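Local coordinates for glycoside Hydrolase (PDB 5T99), which probably hydrolyses terminal beta-galactosidic linkages of agarose-derived sugars, as a family 2 glycoside hydrolase of a human gut Bacteroides, at residues K338-P352 and C360-D373. Numbering follows the deposited sequence.
Sequences KEMGVNAIRTSHNPP and CDRMGLVVLDEAFD. With GIF (D-galacto-isofagomine), chain C.
Glu370 and Arg346 meet because both side chains set CG anti to the backbone N (chi1 -171° and 175°) and run on extended, while His349 holds its ring beside its own backbone N, with CG anti to the carbonyl carbon. Within the contact the two oxygens of Glu370 take different partners. OE1 accepts a bond from His349 ND1 at 2.7 Å, lying close to the ring plane, with imidazole and carboxylate nearly coplanar. OE2 offers its syn lone pair to Arg346 NH2 at 2.8 Å, a bent salt bridge in which OE2 is tilted out of the guanidinium plane and the two planes stand 86° apart. Ser413 also bonds OE2, and Arg346 NH1 forms a salt bridge with Glu494, so the guanidinium spans two carboxylates. With ND1 occupied, NE2, the other ring nitrogen, shares a hydrogen bond of 2.7 Å with O2 of D-galacto-isofagomine. A leucine in place of His349 would probably leave Glu370 OE1 and the ligand hydroxyl without this partner and deprive the carboxylate of one restraint on its rotation.

Behind this network, Thr347 OG1 takes the Glu370 backbone N-H almost straight on (2.9 Å) and donates to Asn350 O, bridging the inverse gamma turn centred on Thr347 to that carbonyl. Farther back, strands 344-346 and 366-370 pair in parallel, Ile345 N bonding Val366 O and Ile345 O receiving Leu368 N, while Ile345 CG1 packs on Leu365 CD1 at 4.0 Å. The result exemplifies a beta-alpha-beta unit of a TIM barrel, with ligand-pocket residues such as His349 just beyond the C-terminal ends of its strands.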
loop_
_atom_site.group_PDB
_atom_site.type_symbol
_atom_site.label_atom_id
_atom_site.label_comp_id
_atom_site.label_asym_id
_atom_site.label_seq_id
_atom_site.Cartn_x
_atom_site.Cartn_y
_atom_site.Cartn_z
ATOM N N LYS A 338 -9.852 2.463 5.431
ATOM C CA LYS A 338 -11.276 2.720 5.104
ATOM C C LYS A 338 -12.134 3.051 6.345
ATOM O O LYS A 338 -13.073 3.847 6.246
ATOM C CB LYS A 338 -11.902 1.582 4.283
ATOM C CG LYS A 338 -11.553 1.668 2.805
ATOM C CD LYS A 338 -11.788 0.365 2.044
ATOM C CE LYS A 338 -13.266 -0.005 1.897
ATOM N NZ LYS A 338 -14.049 1.049 1.221
ATOM N N GLU A 339 -11.785 2.481 7.502
ATOM C CA GLU A 339 -12.449 2.819 8.773
ATOM C C GLU A 339 -12.193 4.261 9.208
ATOM O O GLU A 339 -13.054 4.890 9.825
ATOM C CB GLU A 339 -12.053 1.830 9.885
ATOM C CG GLU A 339 -12.783 0.493 9.768
ATOM C CD GLU A 339 -12.187 -0.611 10.627
ATOM O OE1 GLU A 339 -11.536 -0.323 11.666
ATOM O OE2 GLU A 339 -12.380 -1.792 10.251
ATOM N N MET A 340 -11.018 4.782 8.864
ATOM C CA MET A 340 -10.683 6.202 9.085
ATOM C C MET A 340 -11.421 7.178 8.143
ATOM O O MET A 340 -11.386 8.379 8.381
ATOM C CB MET A 340 -9.159 6.411 8.947
ATOM C CG MET A 340 -8.609 7.598 9.721
ATOM S SD MET A 340 -6.812 7.596 9.865
ATOM C CE MET A 340 -6.407 8.342 8.284
ATOM N N GLY A 341 -12.063 6.679 7.077
ATOM C CA GLY A 341 -12.713 7.530 6.069
ATOM C C GLY A 341 -11.863 7.754 4.823
ATOM O O GLY A 341 -12.176 8.624 3.998
ATOM N N VAL A 342 -10.800 6.956 4.672
ATOM C CA VAL A 342 -9.905 7.055 3.520
ATOM C C VAL A 342 -10.595 6.487 2.281
ATOM O O VAL A 342 -11.089 5.347 2.306
ATOM C CB VAL A 342 -8.589 6.290 3.764
ATOM C CG1 VAL A 342 -7.701 6.270 2.521
ATOM C CG2 VAL A 342 -7.829 6.909 4.932
ATOM N N ASN A 343 -10.628 7.279 1.213
ATOM C CA ASN A 343 -11.119 6.820 -0.089
ATOM C C ASN A 343 -10.043 6.849 -1.185
ATOM O O ASN A 343 -10.340 6.570 -2.350
ATOM C CB ASN A 343 -12.316 7.673 -0.519
ATOM C CG ASN A 343 -11.918 9.085 -0.895
ATOM O OD1 ASN A 343 -10.927 9.603 -0.392
ATOM N ND2 ASN A 343 -12.685 9.713 -1.786
ATOM N N ALA A 344 -8.806 7.196 -0.832
ATOM C CA ALA A 344 -7.761 7.412 -1.834
ATOM C C ALA A 344 -6.362 7.134 -1.303
ATOM O O ALA A 344 -6.085 7.356 -0.134
ATOM C CB ALA A 344 -7.850 8.826 -2.367
ATOM N N ILE A 345 -5.497 6.635 -2.184
ATOM C CA ILE A 345 -4.138 6.237 -1.834
ATOM C C ILE A 345 -3.164 6.912 -2.799
ATOM O O ILE A 345 -3.403 6.933 -3.999
ATOM C CB ILE A 345 -3.924 4.705 -1.944
ATOM C CG1 ILE A 345 -5.014 3.908 -1.211
ATOM C CG2 ILE A 345 -2.539 4.319 -1.427
ATOM C CD1 ILE A 345 -5.011 4.033 0.300
ATOM N N ARG A 346 -2.065 7.447 -2.271
ATOM C CA ARG A 346 -0.920 7.875 -3.089
ATOM C C ARG A 346 0.193 6.871 -2.848
ATOM O O ARG A 346 0.581 6.698 -1.698
ATOM C CB ARG A 346 -0.476 9.274 -2.664
ATOM C CG ARG A 346 0.781 9.795 -3.360
ATOM C CD ARG A 346 0.858 11.323 -3.359
ATOM N NE ARG A 346 2.101 11.793 -3.984
ATOM C CZ ARG A 346 3.200 12.225 -3.349
ATOM N NH1 ARG A 346 3.272 12.323 -2.011
ATOM N NH2 ARG A 346 4.261 12.575 -4.065
ATOM N N THR A 347 0.728 6.232 -3.897
ATOM C CA THR A 347 1.777 5.198 -3.717
ATOM C C THR A 347 3.189 5.799 -3.591
ATOM O O THR A 347 4.089 5.563 -4.411
ATOM C CB THR A 347 1.730 4.062 -4.780
ATOM O OG1 THR A 347 2.253 4.492 -6.040
ATOM C CG2 THR A 347 0.323 3.564 -4.972
ATOM N N SER A 348 3.368 6.580 -2.535
ATOM C CA SER A 348 4.653 7.179 -2.186
ATOM C C SER A 348 5.756 6.120 -2.074
ATOM O O SER A 348 5.568 5.172 -1.307
ATOM C CB SER A 348 4.498 7.823 -0.821
ATOM O OG SER A 348 3.907 6.886 0.072
ATOM N N HIS A 349 6.872 6.201 -2.813
ATOM C CA HIS A 349 7.097 7.035 -4.012
ATOM C C HIS A 349 7.658 6.108 -5.105
ATOM O O HIS A 349 8.822 6.214 -5.530
ATOM C CB HIS A 349 8.080 8.175 -3.733
ATOM C CG HIS A 349 7.721 9.010 -2.553
ATOM N ND1 HIS A 349 6.691 9.925 -2.572
ATOM C CD2 HIS A 349 8.262 9.081 -1.315
ATOM C CE1 HIS A 349 6.608 10.520 -1.394
ATOM N NE2 HIS A 349 7.549 10.022 -0.612
ATOM N N ASN A 350 6.806 5.189 -5.539
ATOM C CA ASN A 350 7.231 4.048 -6.333
ATOM C C ASN A 350 6.030 3.186 -6.666
ATOM O O ASN A 350 5.009 3.253 -5.976
ATOM C CB ASN A 350 8.242 3.179 -5.567
ATOM C CG ASN A 350 7.775 2.831 -4.162
ATOM O OD1 ASN A 350 8.099 3.524 -3.200
ATOM N ND2 ASN A 350 6.987 1.771 -4.041
ATOM N N PRO A 351 6.150 2.357 -7.710
ATOM C CA PRO A 351 5.063 1.420 -7.973
ATOM C C PRO A 351 4.868 0.434 -6.817
ATOM O O PRO A 351 5.853 -0.064 -6.271
ATOM C CB PRO A 351 5.538 0.676 -9.227
ATOM C CG PRO A 351 6.429 1.650 -9.917
ATOM C CD PRO A 351 7.128 2.391 -8.809
ATOM N N PRO A 352 3.605 0.148 -6.452
ATOM C CA PRO A 352 3.335 -0.874 -5.456
ATOM C C PRO A 352 3.318 -2.252 -6.100
ATOM O O PRO A 352 3.613 -2.397 -7.286
ATOM C CB PRO A 352 1.953 -0.489 -4.960
ATOM C CG PRO A 352 1.286 0.052 -6.178
ATOM C CD PRO A 352 2.353 0.711 -6.994
ATOM N N CYS A 360 -7.051 -2.497 -3.907
ATOM C CA CYS A 360 -7.640 -1.166 -4.128
ATOM C C CYS A 360 -8.814 -1.246 -5.092
ATOM O O CYS A 360 -9.864 -0.666 -4.824
ATOM C CB CYS A 360 -6.593 -0.163 -4.653
ATOM S SG CYS A 360 -5.300 0.278 -3.457
ATOM N N ASP A 361 -8.634 -1.977 -6.194
ATOM C CA ASP A 361 -9.725 -2.279 -7.138
ATOM C C ASP A 361 -10.938 -2.886 -6.402
ATOM O O ASP A 361 -12.054 -2.355 -6.485
ATOM C CB ASP A 361 -9.279 -3.268 -8.231
ATOM C CG ASP A 361 -8.237 -2.700 -9.193
ATOM O OD1 ASP A 361 -8.059 -1.477 -9.278
ATOM O OD2 ASP A 361 -7.596 -3.512 -9.902
ATOM N N ARG A 362 -10.691 -3.989 -5.691
ATOM C CA ARG A 362 -11.728 -4.712 -4.939
ATOM C C ARG A 362 -12.387 -3.910 -3.817
ATOM O O ARG A 362 -13.550 -4.138 -3.510
ATOM C CB ARG A 362 -11.163 -6.010 -4.353
ATOM C CG ARG A 362 -11.611 -7.253 -5.095
ATOM C CD ARG A 362 -10.793 -8.491 -4.742
ATOM N NE ARG A 362 -10.314 -8.524 -3.360
ATOM C CZ ARG A 362 -11.037 -8.902 -2.310
ATOM N NH1 ARG A 362 -10.490 -8.896 -1.103
ATOM N NH2 ARG A 362 -12.307 -9.268 -2.462
ATOM N N MET A 363 -11.646 -2.981 -3.217
ATOM C CA MET A 363 -12.129 -2.193 -2.060
ATOM C C MET A 363 -12.587 -0.762 -2.402
ATOM O O MET A 363 -12.940 0.012 -1.505
ATOM C CB MET A 363 -11.046 -2.177 -0.970
ATOM C CG MET A 363 -10.786 -3.553 -0.353
ATOM S SD MET A 363 -9.274 -3.651 0.628
ATOM C CE MET A 363 -9.752 -2.633 2.015
ATOM N N GLY A 364 -12.560 -0.404 -3.690
ATOM C CA GLY A 364 -13.122 0.852 -4.157
ATOM C C GLY A 364 -12.321 2.099 -3.859
ATOM O O GLY A 364 -12.888 3.187 -3.774
ATOM N N LEU A 365 -11.011 1.961 -3.730
ATOM C CA LEU A 365 -10.139 3.097 -3.455
ATOM C C LEU A 365 -9.524 3.624 -4.747
ATOM O O LEU A 365 -9.113 2.841 -5.595
ATOM C CB LEU A 365 -9.012 2.672 -2.517
ATOM C CG LEU A 365 -9.418 2.221 -1.114
ATOM C CD1 LEU A 365 -8.214 1.591 -0.424
ATOM C CD2 LEU A 365 -9.962 3.378 -0.283
ATOM N N VAL A 366 -9.433 4.947 -4.887
ATOM C CA VAL A 366 -8.771 5.538 -6.046
ATOM C C VAL A 366 -7.299 5.710 -5.721
ATOM O O VAL A 366 -6.946 5.967 -4.568
ATOM C CB VAL A 366 -9.456 6.828 -6.555
ATOM C CG1 VAL A 366 -10.835 6.477 -7.094
ATOM C CG2 VAL A 366 -9.562 7.920 -5.497
ATOM N N VAL A 367 -6.444 5.535 -6.727
ATOM C CA VAL A 367 -5.006 5.468 -6.541
ATOM C C VAL A 367 -4.217 6.409 -7.468
ATOM O O VAL A 367 -4.465 6.464 -8.674
ATOM C CB VAL A 367 -4.500 4.029 -6.735
ATOM C CG1 VAL A 367 -2.982 3.960 -6.596
ATOM C CG2 VAL A 367 -5.167 3.088 -5.736
ATOM N N LEU A 368 -3.257 7.127 -6.873
ATOM C CA LEU A 368 -2.216 7.850 -7.590
ATOM C C LEU A 368 -0.986 6.951 -7.620
ATOM O O LEU A 368 -0.354 6.720 -6.588
ATOM C CB LEU A 368 -1.892 9.167 -6.897
ATOM C CG LEU A 368 -2.886 10.315 -7.087
ATOM C CD1 LEU A 368 -4.297 9.902 -6.708
ATOM C CD2 LEU A 368 -2.457 11.549 -6.297
ATOM N N ASP A 369 -0.654 6.456 -8.806
ATOM C CA ASP A 369 0.355 5.417 -8.997
ATOM C C ASP A 369 1.659 6.133 -9.358
ATOM O O ASP A 369 1.776 6.703 -10.460
ATOM C CB ASP A 369 -0.137 4.510 -10.126
ATOM C CG ASP A 369 0.505 3.142 -10.153
ATOM O OD1 ASP A 369 1.482 2.881 -9.423
ATOM O OD2 ASP A 369 0.009 2.316 -10.968
ATOM N N GLU A 370 2.620 6.142 -8.426
ATOM C CA GLU A 370 3.804 7.020 -8.504
ATOM C C GLU A 370 5.070 6.265 -8.911
ATOM O O GLU A 370 5.372 5.218 -8.367
ATOM C CB GLU A 370 4.022 7.744 -7.175
ATOM C CG GLU A 370 5.089 8.837 -7.222
ATOM C CD GLU A 370 4.962 9.839 -6.093
ATOM O OE1 GLU A 370 5.405 9.535 -4.958
ATOM O OE2 GLU A 370 4.409 10.937 -6.343
ATOM N N ALA A 371 5.817 6.818 -9.858
ATOM C CA ALA A 371 6.923 6.098 -10.479
ATOM C C ALA A 371 8.262 6.251 -9.749
ATOM O O ALA A 371 8.953 5.252 -9.550
ATOM C CB ALA A 371 7.080 6.541 -11.933
ATOM N N PHE A 372 8.620 7.488 -9.379
ATOM C CA PHE A 372 9.994 7.827 -8.979
ATOM C C PHE A 372 10.051 8.849 -7.858
ATOM O O PHE A 372 9.155 9.687 -7.715
ATOM C CB PHE A 372 10.788 8.421 -10.155
ATOM C CG PHE A 372 10.765 7.588 -11.407
ATOM C CD1 PHE A 372 11.263 6.299 -11.406
ATOM C CD2 PHE A 372 10.258 8.109 -12.593
ATOM C CE1 PHE A 372 11.241 5.528 -12.561
ATOM C CE2 PHE A 372 10.235 7.349 -13.752
ATOM C CZ PHE A 372 10.729 6.052 -13.741
ATOM N N ASP A 373 11.136 8.790 -7.092
ATOM C CA ASP A 373 11.431 9.762 -6.026
ATOM C C ASP A 373 12.516 10.774 -6.422
ATOM O O ASP A 373 12.652 11.819 -5.778
ATOM C CB ASP A 373 11.832 9.023 -4.744
ATOM C CG ASP A 373 12.095 9.957 -3.585
ATOM O OD1 ASP A 373 11.197 10.765 -3.248
ATOM O OD2 ASP A 373 13.208 9.886 -3.014
HETATM C C GIF C . 8.597 13.158 1.223
HETATM N N GIF C . 8.145 14.378 1.875
HETATM O O GIF C . 8.068 14.666 6.267
HETATM C C1 GIF C . 8.358 11.965 2.127
HETATM O O1 GIF C . 10.311 12.323 3.480
HETATM C C2 GIF C . 8.890 12.213 3.536
HETATM O O2 GIF C . 9.002 10.820 1.571
HETATM C C3 GIF C . 8.300 13.480 4.146
HETATM C C4 GIF C . 8.550 14.679 3.237
HETATM C C5 GIF C . 8.884 13.739 5.536
HETATM O O HOH W 1 1.559 12.658 -6.603
#